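Local coordinates for protein SusD homolog (Bacteroides thetaiotaomicron VPI-5482, PDB 3IV0) that probably binds glycans at the outer membrane as a SusD-family lipoprotein, helping to capture them for uptake, although its own ligand is unknown, at residues L118-S132 with D172-L186. Residues are numbered along the deposited sequence; the frame is centred on the assembly and turned at random.
With EDO (1,2-ethanediol), chain E.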
ATOM      1  N   LEU A 118       1.942  21.606  21.002  1.00 18.54           N
ATOM      2  CA  LEU A 118       2.683  20.832  20.019  1.00 19.74           C
ATOM      3  C   LEU A 118       1.940  19.528  19.790  1.00 18.40           C
ATOM      4  O   LEU A 118       1.758  19.119  18.616  1.00 17.34           O
ATOM      5  CB  LEU A 118       4.115  20.561  20.477  1.00 21.63           C
ATOM      6  CG  LEU A 118       4.978  19.724  19.523  1.00 22.62           C
ATOM      7  CD1 LEU A 118       5.098  20.376  18.158  1.00 22.46           C
ATOM      8  CD2 LEU A 118       6.356  19.471  20.158  1.00 25.60           C
ATOM      9  N   LYS A 119       1.490  18.878  20.855  1.00 16.35           N
ATOM     10  CA  LYS A 119       0.738  17.647  20.696  1.00 16.22           C
ATOM     11  C   LYS A 119      -0.583  17.898  19.986  1.00 17.79           C
ATOM     12  O   LYS A 119      -1.008  17.096  19.165  1.00 16.16           O
ATOM     13  CB  LYS A 119       0.510  16.943  22.038  1.00 18.88           C
ATOM     14  CG  LYS A 119       1.790  16.359  22.661  1.00 20.32           C
ATOM     15  CD  LYS A 119       2.538  15.423  21.722  1.00 29.86           C
ATOM     16  CE  LYS A 119       3.530  14.560  22.493  1.00 32.25           C
ATOM     17  NZ  LYS A 119       2.842  13.569  23.371  1.00 36.92           N
ATOM     18  N   ARG A 120      -1.263  18.999  20.290  1.00 15.40           N
ATOM     19  CA  ARG A 120      -2.510  19.314  19.598  1.00 16.37           C
ATOM     20  C   ARG A 120      -2.279  19.444  18.097  1.00 14.57           C
ATOM     21  O   ARG A 120      -3.032  18.857  17.289  1.00 14.73           O
ATOM     22  CB  ARG A 120      -3.159  20.600  20.170  1.00 15.25           C
ATOM     23  CG  ARG A 120      -4.408  20.989  19.439  1.00 18.69           C
ATOM     24  CD  ARG A 120      -5.520  21.608  20.234  1.00 21.66           C
ATOM     25  NE  ARG A 120      -5.095  22.508  21.305  1.00 20.64           N
ATOM     26  CZ  ARG A 120      -5.804  22.670  22.408  1.00 19.08           C
ATOM     27  NH1 ARG A 120      -6.924  21.990  22.580  1.00 17.61           N
ATOM     28  NH2 ARG A 120      -5.364  23.471  23.364  1.00 24.37           N
ATOM     29  N   SER A 121      -1.227  20.147  17.707  1.00 13.63           N
ATOM     30  CA  SER A 121      -0.881  20.310  16.303  1.00 12.81           C
ATOM     31  C   SER A 121      -0.497  18.974  15.681  1.00 13.11           C
ATOM     32  O   SER A 121      -0.879  18.694  14.532  1.00 12.97           O
ATOM     33  CB  SER A 121       0.273  21.273  16.112  1.00 15.26           C
ATOM     34  OG  SER A 121      -0.107  22.578  16.550  1.00 19.29           O
ATOM     35  N   ARG A 122       0.239  18.148  16.400  1.00 11.83           N
ATOM     36  CA  ARG A 122       0.637  16.845  15.881  1.00 12.07           C
ATOM     37  C   ARG A 122      -0.574  15.963  15.648  1.00 12.77           C
ATOM     38  O   ARG A 122      -0.665  15.311  14.596  1.00 12.33           O
ATOM     39  CB  ARG A 122       1.593  16.179  16.858  1.00 12.58           C
ATOM     40  CG  ARG A 122       2.040  14.789  16.406  1.00 13.01           C
ATOM     41  CD  ARG A 122       3.121  14.213  17.267  1.00 15.76           C
ATOM     42  NE  ARG A 122       4.270  15.079  17.210  1.00 16.74           N
ATOM     43  CZ  ARG A 122       5.330  15.006  17.986  1.00 25.12           C
ATOM     44  NH1 ARG A 122       5.410  14.059  18.910  1.00 24.00           N
ATOM     45  NH2 ARG A 122       6.306  15.895  17.838  1.00 23.50           N
ATOM     46  N   PHE A 123      -1.520  15.904  16.565  1.00 12.52           N
ATOM     47  CA  PHE A 123      -2.662  15.019  16.428  1.00 12.50           C
ATOM     48  C   PHE A 123      -3.521  15.471  15.257  1.00 13.68           C
ATOM     49  O   PHE A 123      -4.104  14.652  14.538  1.00 12.52           O
ATOM     50  CB  PHE A 123      -3.459  14.933  17.739  1.00 13.84           C
ATOM     51  CG  PHE A 123      -2.691  14.343  18.917  1.00 12.81           C
ATOM     52  CD1 PHE A 123      -1.476  13.720  18.770  1.00 15.04           C
ATOM     53  CD2 PHE A 123      -3.261  14.393  20.190  1.00 14.80           C
ATOM     54  CE1 PHE A 123      -0.812  13.189  19.877  1.00 15.14           C
ATOM     55  CE2 PHE A 123      -2.596  13.866  21.298  1.00 16.58           C
ATOM     56  CZ  PHE A 123      -1.396  13.276  21.151  1.00 16.25           C
ATOM     57  N   LYS A 124      -3.623  16.779  15.058  1.00 11.14           N
ATOM     58  CA  LYS A 124      -4.342  17.291  13.912  1.00 12.37           C
ATOM     59  C   LYS A 124      -3.629  16.823  12.653  1.00 11.67           C
ATOM     60  O   LYS A 124      -4.288  16.379  11.696  1.00 11.47           O
ATOM     61  CB  LYS A 124      -4.413  18.815  13.926  1.00 12.28           C
ATOM     62  CG  LYS A 124      -5.366  19.402  14.966  1.00 15.34           C
ATOM     63  CD  LYS A 124      -5.299  20.949  14.899  1.00 17.11           C
ATOM     64  CE  LYS A 124      -6.172  21.626  15.908  1.00 18.68           C
ATOM     65  NZ  LYS A 124      -5.797  23.092  15.922  1.00 21.67           N
ATOM     66  N   ALA A 125      -2.308  16.982  12.586  1.00 11.57           N
ATOM     67  CA  ALA A 125      -1.537  16.565  11.398  1.00 12.13           C
ATOM     68  C   ALA A 125      -1.707  15.080  11.123  1.00 11.27           C
ATOM     69  O   ALA A 125      -1.899  14.670   9.950  1.00 10.46           O
ATOM     70  CB  ALA A 125      -0.088  16.889  11.573  1.00 13.44           C
ATOM     71  N   GLU A 126      -1.668  14.253  12.158  1.00 10.63           N
ATOM     72  CA  GLU A 126      -1.878  12.842  11.990  1.00 10.83           C
ATOM     73  C   GLU A 126      -3.268  12.497  11.506  1.00 10.83           C
ATOM     74  O   GLU A 126      -3.446  11.620  10.633  1.00 10.69           O
ATOM     75  CB  GLU A 126      -1.604  12.104  13.309  1.00 10.77           C
ATOM     76  CG  GLU A 126      -0.189  12.114  13.759  1.00 12.63           C
ATOM     77  CD  GLU A 126       0.001  11.260  14.972  1.00 12.82           C
ATOM     78  OE1 GLU A 126      -0.208  10.044  14.875  1.00 13.16           O
ATOM     79  OE2 GLU A 126       0.327  11.782  16.056  1.00 14.11           O
ATOM     80  N   ALA A 127      -4.276  13.207  11.994  1.00 10.93           N
ATOM     81  CA  ALA A 127      -5.631  12.978  11.560  1.00 11.31           C
ATOM     82  C   ALA A 127      -5.801  13.384  10.094  1.00 10.04           C
ATOM     83  O   ALA A 127      -6.492  12.674   9.340  1.00 11.38           O
ATOM     84  CB  ALA A 127      -6.627  13.776  12.459  1.00 12.01           C
ATOM     85  N   ILE A 128      -5.213  14.502   9.687  1.00 10.99           N
ATOM     86  CA  ILE A 128      -5.265  14.894   8.275  1.00 10.54           C
ATOM     87  C   ILE A 128      -4.557  13.850   7.422  1.00 10.88           C
ATOM     88  O   ILE A 128      -5.066  13.470   6.351  1.00 11.07           O
ATOM     89  CB  ILE A 128      -4.628  16.248   8.075  1.00 10.69           C
ATOM     90  CG1 ILE A 128      -5.515  17.320   8.703  1.00 11.53           C
ATOM     91  CG2 ILE A 128      -4.423  16.555   6.563  1.00 12.79           C
ATOM     92  CD1 ILE A 128      -4.782  18.640   9.016  1.00 16.37           C
ATOM     93  N   PHE A 129      -3.407  13.362   7.859  1.00 10.08           N
ATOM     94  CA  PHE A 129      -2.723  12.311   7.141  1.00 10.08           C
ATOM     95  C   PHE A 129      -3.595  11.067   6.990  1.00 10.26           C
ATOM     96  O   PHE A 129      -3.735  10.513   5.877  1.00 10.16           O
ATOM     97  CB  PHE A 129      -1.389  11.945   7.794  1.00 10.27           C
ATOM     98  CG  PHE A 129      -0.729  10.746   7.160  1.00 11.01           C
ATOM     99  CD1 PHE A 129      -0.061  10.874   5.942  1.00 10.68           C
ATOM    100  CD2 PHE A 129      -0.843   9.492   7.721  1.00 10.60           C
ATOM    101  CE1 PHE A 129       0.500   9.770   5.330  1.00 10.31           C
ATOM    102  CE2 PHE A 129      -0.281   8.378   7.097  1.00 11.36           C
ATOM    103  CZ  PHE A 129       0.408   8.532   5.906  1.00 10.14           C
HETATM  104  N   MSE A 130      -4.207  10.605   8.057  1.00 10.49           N
HETATM  105  CA  MSE A 130      -4.959   9.398   8.026  1.00  9.70           C
HETATM  106  C   MSE A 130      -6.218   9.547   7.237  1.00 11.16           C
HETATM  107  O   MSE A 130      -6.635   8.588   6.569  1.00 10.15           O
HETATM  108  CB  MSE A 130      -5.238   8.902   9.458  1.00 11.80           C
HETATM  109  CG  MSE A 130      -3.959   8.382  10.111  1.00 11.31           C
HETATM  110 SE   MSE A 130      -2.986   7.003   9.191  0.75 11.19          SE
HETATM  111  CE  MSE A 130      -4.264   5.673   9.279  1.00 16.52           C
ATOM    112  N   ARG A 131      -6.827  10.708   7.273  1.00 10.96           N
ATOM    113  CA  ARG A 131      -7.983  10.955   6.415  1.00 11.58           C
ATOM    114  C   ARG A 131      -7.608  10.878   4.953  1.00  9.07           C
ATOM    115  O   ARG A 131      -8.319  10.250   4.155  1.00  9.45           O
ATOM    116  CB  ARG A 131      -8.623  12.300   6.744  1.00 10.50           C
ATOM    117  CG  ARG A 131      -9.875  12.590   5.924  1.00 11.64           C
ATOM    118  CD  ARG A 131     -10.570  13.870   6.349  1.00 13.79           C
ATOM    119  NE  ARG A 131      -9.733  14.997   6.001  1.00 13.70           N
ATOM    120  CZ  ARG A 131      -9.902  16.247   6.426  1.00 16.08           C
ATOM    121  NH1 ARG A 131     -10.890  16.539   7.221  1.00 15.64           N
ATOM    122  NH2 ARG A 131      -9.065  17.202   6.043  1.00 19.59           N
ATOM    123  N   SER A 132      -6.507  11.538   4.599  1.00 10.01           N
ATOM    124  CA  SER A 132      -5.986  11.510   3.236  1.00  9.63           C
ATOM    125  C   SER A 132      -5.597  10.118   2.798  1.00  9.08           C
ATOM    126  O   SER A 132      -5.880   9.724   1.644  1.00  9.17           O
ATOM    127  CB  SER A 132      -4.815  12.450   3.054  1.00 10.84           C
ATOM    128  OG  SER A 132      -5.203  13.775   3.429  1.00 14.68           O
ATOM    129  N   ASP A 172      -4.595  19.220   1.288  1.00 10.92           N
ATOM    130  CA  ASP A 172      -4.634  19.091   2.747  1.00 12.74           C
ATOM    131  C   ASP A 172      -3.266  18.703   3.307  1.00 12.55           C
ATOM    132  O   ASP A 172      -2.906  19.059   4.435  1.00 12.40           O
ATOM    133  CB  ASP A 172      -5.646  18.040   3.184  1.00 13.83           C
ATOM    134  CG  ASP A 172      -7.097  18.431   2.953  1.00 19.00           C
ATOM    135  OD1 ASP A 172      -7.378  19.616   2.816  1.00 20.62           O
ATOM    136  OD2 ASP A 172      -7.951  17.500   2.991  1.00 21.84           O
ATOM    137  N   LEU A 173      -2.525  17.897   2.557  1.00 10.84           N
ATOM    138  CA  LEU A 173      -1.227  17.395   2.999  1.00 10.57           C
ATOM    139  C   LEU A 173      -0.054  18.373   2.859  1.00 11.93           C
ATOM    140  O   LEU A 173       0.827  18.437   3.710  1.00 11.47           O
ATOM    141  CB  LEU A 173      -0.872  16.105   2.264  1.00 11.15           C
ATOM    142  CG  LEU A 173      -1.816  14.934   2.515  1.00 10.97           C
ATOM    143  CD1 LEU A 173      -1.686  13.805   1.420  1.00 12.92           C
ATOM    144  CD2 LEU A 173      -1.543  14.377   3.879  1.00 13.01           C
ATOM    145  N   GLN A 174      -0.044  19.168   1.780  1.00 12.31           N
ATOM    146  CA  GLN A 174       1.043  20.110   1.542  1.00 13.42           C
ATOM    147  C   GLN A 174       1.408  20.992   2.755  1.00 13.25           C
ATOM    148  O   GLN A 174       2.587  21.122   3.070  1.00 13.62           O
ATOM    149  CB  GLN A 174       0.769  20.958   0.295  1.00 14.67           C
ATOM    150  CG  GLN A 174       1.911  21.846  -0.126  1.00 16.41           C
ATOM    151  CD  GLN A 174       3.032  21.099  -0.700  1.00 21.54           C
ATOM    152  OE1 GLN A 174       2.889  20.412  -1.714  1.00 23.48           O
ATOM    153  NE2 GLN A 174       4.195  21.232  -0.089  1.00 23.28           N
ATOM    154  N   PRO A 175       0.413  21.605   3.424  1.00 13.23           N
ATOM    155  CA  PRO A 175       0.740  22.433   4.591  1.00 14.68           C
ATOM    156  C   PRO A 175       1.441  21.686   5.715  1.00 15.71           C
ATOM    157  O   PRO A 175       2.188  22.280   6.473  1.00 15.75           O
ATOM    158  CB  PRO A 175      -0.624  22.915   5.054  1.00 15.70           C
ATOM    159  CG  PRO A 175      -1.471  22.865   3.864  1.00 18.03           C
ATOM    160  CD  PRO A 175      -1.026  21.643   3.132  1.00 14.58           C
ATOM    161  N   LEU A 176       1.228  20.385   5.815  1.00 13.10           N
ATOM    162  CA  LEU A 176       1.919  19.615   6.837  1.00 12.55           C
ATOM    163  C   LEU A 176       3.427  19.660   6.635  1.00 15.16           C
ATOM    164  O   LEU A 176       4.192  19.550   7.595  1.00 15.82           O
ATOM    165  CB  LEU A 176       1.404  18.171   6.882  1.00 11.93           C
ATOM    166  CG  LEU A 176      -0.108  17.929   7.038  1.00 14.21           C
ATOM    167  CD1 LEU A 176      -0.421  16.435   7.158  1.00 14.10           C
ATOM    168  CD2 LEU A 176      -0.713  18.720   8.223  1.00 15.60           C
ATOM    169  N   LEU A 177       3.871  19.794   5.395  1.00 12.83           N
ATOM    170  CA  LEU A 177       5.271  19.958   5.102  1.00 14.44           C
ATOM    171  C   LEU A 177       5.638  21.441   5.246  1.00 16.03           C
ATOM    172  O   LEU A 177       6.577  21.786   5.971  1.00 17.32           O
ATOM    173  CB  LEU A 177       5.588  19.456   3.698  1.00 15.06           C
ATOM    174  CG  LEU A 177       5.335  17.985   3.391  1.00 14.45           C
ATOM    175  CD1 LEU A 177       5.816  17.698   1.985  1.00 16.16           C
ATOM    176  CD2 LEU A 177       5.932  17.039   4.447  1.00 13.61           C
ATOM    177  N   ASP A 178       4.884  22.324   4.586  1.00 16.27           N
ATOM    178  CA  ASP A 178       5.294  23.716   4.418  1.00 18.93           C
ATOM    179  C   ASP A 178       5.227  24.498   5.718  1.00 18.44           C
ATOM    180  O   ASP A 178       6.085  25.352   5.959  1.00 20.92           O
ATOM    181  CB  ASP A 178       4.400  24.452   3.423  1.00 18.65           C
ATOM    182  CG  ASP A 178       4.565  23.990   2.005  1.00 24.60           C
ATOM    183  OD1 ASP A 178       5.483  23.209   1.689  1.00 26.44           O
ATOM    184  OD2 ASP A 178       3.752  24.471   1.182  1.00 27.09           O
ATOM    185  N   ASP A 179       4.231  24.208   6.546  1.00 17.09           N
ATOM    186  CA  ASP A 179       4.029  24.940   7.820  1.00 18.00           C
ATOM    187  C   ASP A 179       4.976  24.428   8.896  1.00 21.18           C
ATOM    188  O   ASP A 179       4.970  24.943  10.016  1.00 22.24           O
ATOM    189  CB  ASP A 179       2.631  24.735   8.394  1.00 19.90           C
ATOM    190  CG  ASP A 179       1.531  25.290   7.543  1.00 23.52           C
ATOM    191  OD1 ASP A 179       1.828  26.000   6.565  1.00 24.72           O
ATOM    192  OD2 ASP A 179       0.355  25.004   7.881  1.00 27.30           O
ATOM    193  N   ASP A 180       5.745  23.385   8.592  1.00 18.35           N
ATOM    194  CA  ASP A 180       6.524  22.690   9.629  1.00 18.74           C
ATOM    195  C   ASP A 180       7.912  22.462   9.093  1.00 19.50           C
ATOM    196  O   ASP A 180       8.394  21.335   8.996  1.00 17.72           O
ATOM    197  CB  ASP A 180       5.813  21.379   9.968  1.00 18.34           C
ATOM    198  CG  ASP A 180       6.437  20.614  11.126  1.00 18.14           C
ATOM    199  OD1 ASP A 180       7.134  21.166  12.014  1.00 17.83           O
ATOM    200  OD2 ASP A 180       6.178  19.411  11.180  1.00 16.08           O
ATOM    201  N   PRO A 181       8.587  23.540   8.699  1.00 21.48           N
ATOM    202  CA  PRO A 181       9.888  23.398   8.074  1.00 23.51           C
ATOM    203  C   PRO A 181      10.937  22.712   8.944  1.00 24.28           C
ATOM    204  O   PRO A 181      11.850  22.093   8.422  1.00 26.95           O
ATOM    205  CB  PRO A 181      10.306  24.852   7.807  1.00 24.05           C
ATOM    206  CG  PRO A 181       9.492  25.661   8.718  1.00 25.92           C
ATOM    207  CD  PRO A 181       8.193  24.949   8.866  1.00 23.15           C
ATOM    208  N   GLY A 182      10.776  22.788  10.257  1.00 23.41           N
ATOM    209  CA  GLY A 182      11.700  22.146  11.195  1.00 21.95           C
ATOM    210  C   GLY A 182      11.404  20.693  11.547  1.00 18.68           C
ATOM    211  O   GLY A 182      12.109  20.104  12.356  1.00 19.64           O
ATOM    212  N   ALA A 183      10.347  20.124  10.966  1.00 17.32           N
ATOM    213  CA  ALA A 183       9.919  18.763  11.282  1.00 16.05           C
ATOM    214  C   ALA A 183       9.780  18.576  12.777  1.00 15.13           C
ATOM    215  O   ALA A 183      10.295  17.634  13.362  1.00 16.56           O
ATOM    216  CB  ALA A 183      10.879  17.686  10.654  1.00 15.74           C
ATOM    217  N   GLU A 184       9.070  19.512  13.381  1.00 16.93           N
ATOM    218  CA  GLU A 184       8.764  19.462  14.811  1.00 17.62           C
ATOM    219  C   GLU A 184       7.390  18.886  15.118  1.00 16.01           C
ATOM    220  O   GLU A 184       7.220  18.092  16.037  1.00 17.42           O
ATOM    221  CB  GLU A 184       8.871  20.857  15.427  1.00 19.16           C
ATOM    222  CG  GLU A 184      10.280  21.391  15.363  1.00 26.79           C
ATOM    223  CD  GLU A 184      10.433  22.748  16.030  1.00 39.32           C
ATOM    224  OE1 GLU A 184       9.417  23.308  16.491  1.00 44.86           O
ATOM    225  OE2 GLU A 184      11.577  23.247  16.090  1.00 47.00           O
ATOM    226  N   VAL A 185       6.391  19.344  14.369  1.00 15.46           N
ATOM    227  CA  VAL A 185       5.041  18.848  14.530  1.00 14.25           C
ATOM    228  C   VAL A 185       4.938  17.381  14.072  1.00 14.37           C
ATOM    229  O   VAL A 185       4.404  16.545  14.799  1.00 14.41           O
ATOM    230  CB  VAL A 185       4.046  19.743  13.795  1.00 14.69           C
ATOM    231  CG1 VAL A 185       2.661  19.141  13.843  1.00 14.24           C
ATOM    232  CG2 VAL A 185       4.033  21.142  14.433  1.00 15.24           C
ATOM    233  N   LEU A 186       5.455  17.075  12.887  1.00 13.52           N
ATOM    234  CA  LEU A 186       5.682  15.673  12.470  1.00 12.83           C
ATOM    235  C   LEU A 186       7.166  15.501  12.259  1.00 13.78           C
ATOM    236  O   LEU A 186       7.732  16.039  11.334  1.00 13.66           O
ATOM    237  CB  LEU A 186       4.928  15.358  11.166  1.00 13.45           C
ATOM    238  CG  LEU A 186       3.409  15.370  11.279  1.00 12.06           C
ATOM    239  CD1 LEU A 186       2.816  15.160   9.872  1.00 14.81           C
ATOM    240  CD2 LEU A 186       2.870  14.331  12.264  1.00 15.62           C
TER
HETATM  241  C1  EDO E   4       6.615  19.613  -2.745  1.00 27.06           C
HETATM  242  O1  EDO E   4       6.046  20.062  -1.515  1.00 38.17           O
HETATM  243  C2  EDO E   4       5.517  19.378  -3.778  1.00 24.75           C
HETATM  244  O2  EDO E   4       4.371  18.872  -3.109  1.00 25.68           O
HETATM  245  O   HOH W   1      -7.829  14.679   3.738  0.60 15.08           O
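R122 NE donates to V185 O at 2.8 Å, while NH2 of the same guanidinium reaches E184 O at 3.0 Å, so two successive carbonyls meet one edge of the group. E184 O lies in the guanidinium plane, V185 O somewhat tilted from it. With CG anti to the backbone N (chi1 179°) and a bend at chi3, the chain of R122 runs alongside V185 O before its head turns to E184. The loop it holds is shaped by D180, whose OD1 accepts from the backbone N of E184 and V185 from opposite faces and whose OD2 accepts from L186 N at 3.0 Å. With an alanine here both donors are gone, and the 184-186 backbone would probably be held less firmly against the helix. Between the polar ends, A125 CB sits among L176 CD2, V185 CG1 and L186 CD1, the last at 3.8 Å, and I128 CG2 packs on L176 CD1. At the far end R131 NH2 and D172 OD2, 3.3 Å apart, form a salt bridge whose hydrogen bond is weak, the guanidinium and carboxylate planes 46° apart; a water bridges R131 NE, S132 OG and D172 OD2, while R131 NH1 bonds N103. Helix 174-178 runs at 143° to segment 118-132, in the helical scaffold of the SusD fold; polar fastenings fix 172-186 near both ends, while its middle relies on aliphatic packing.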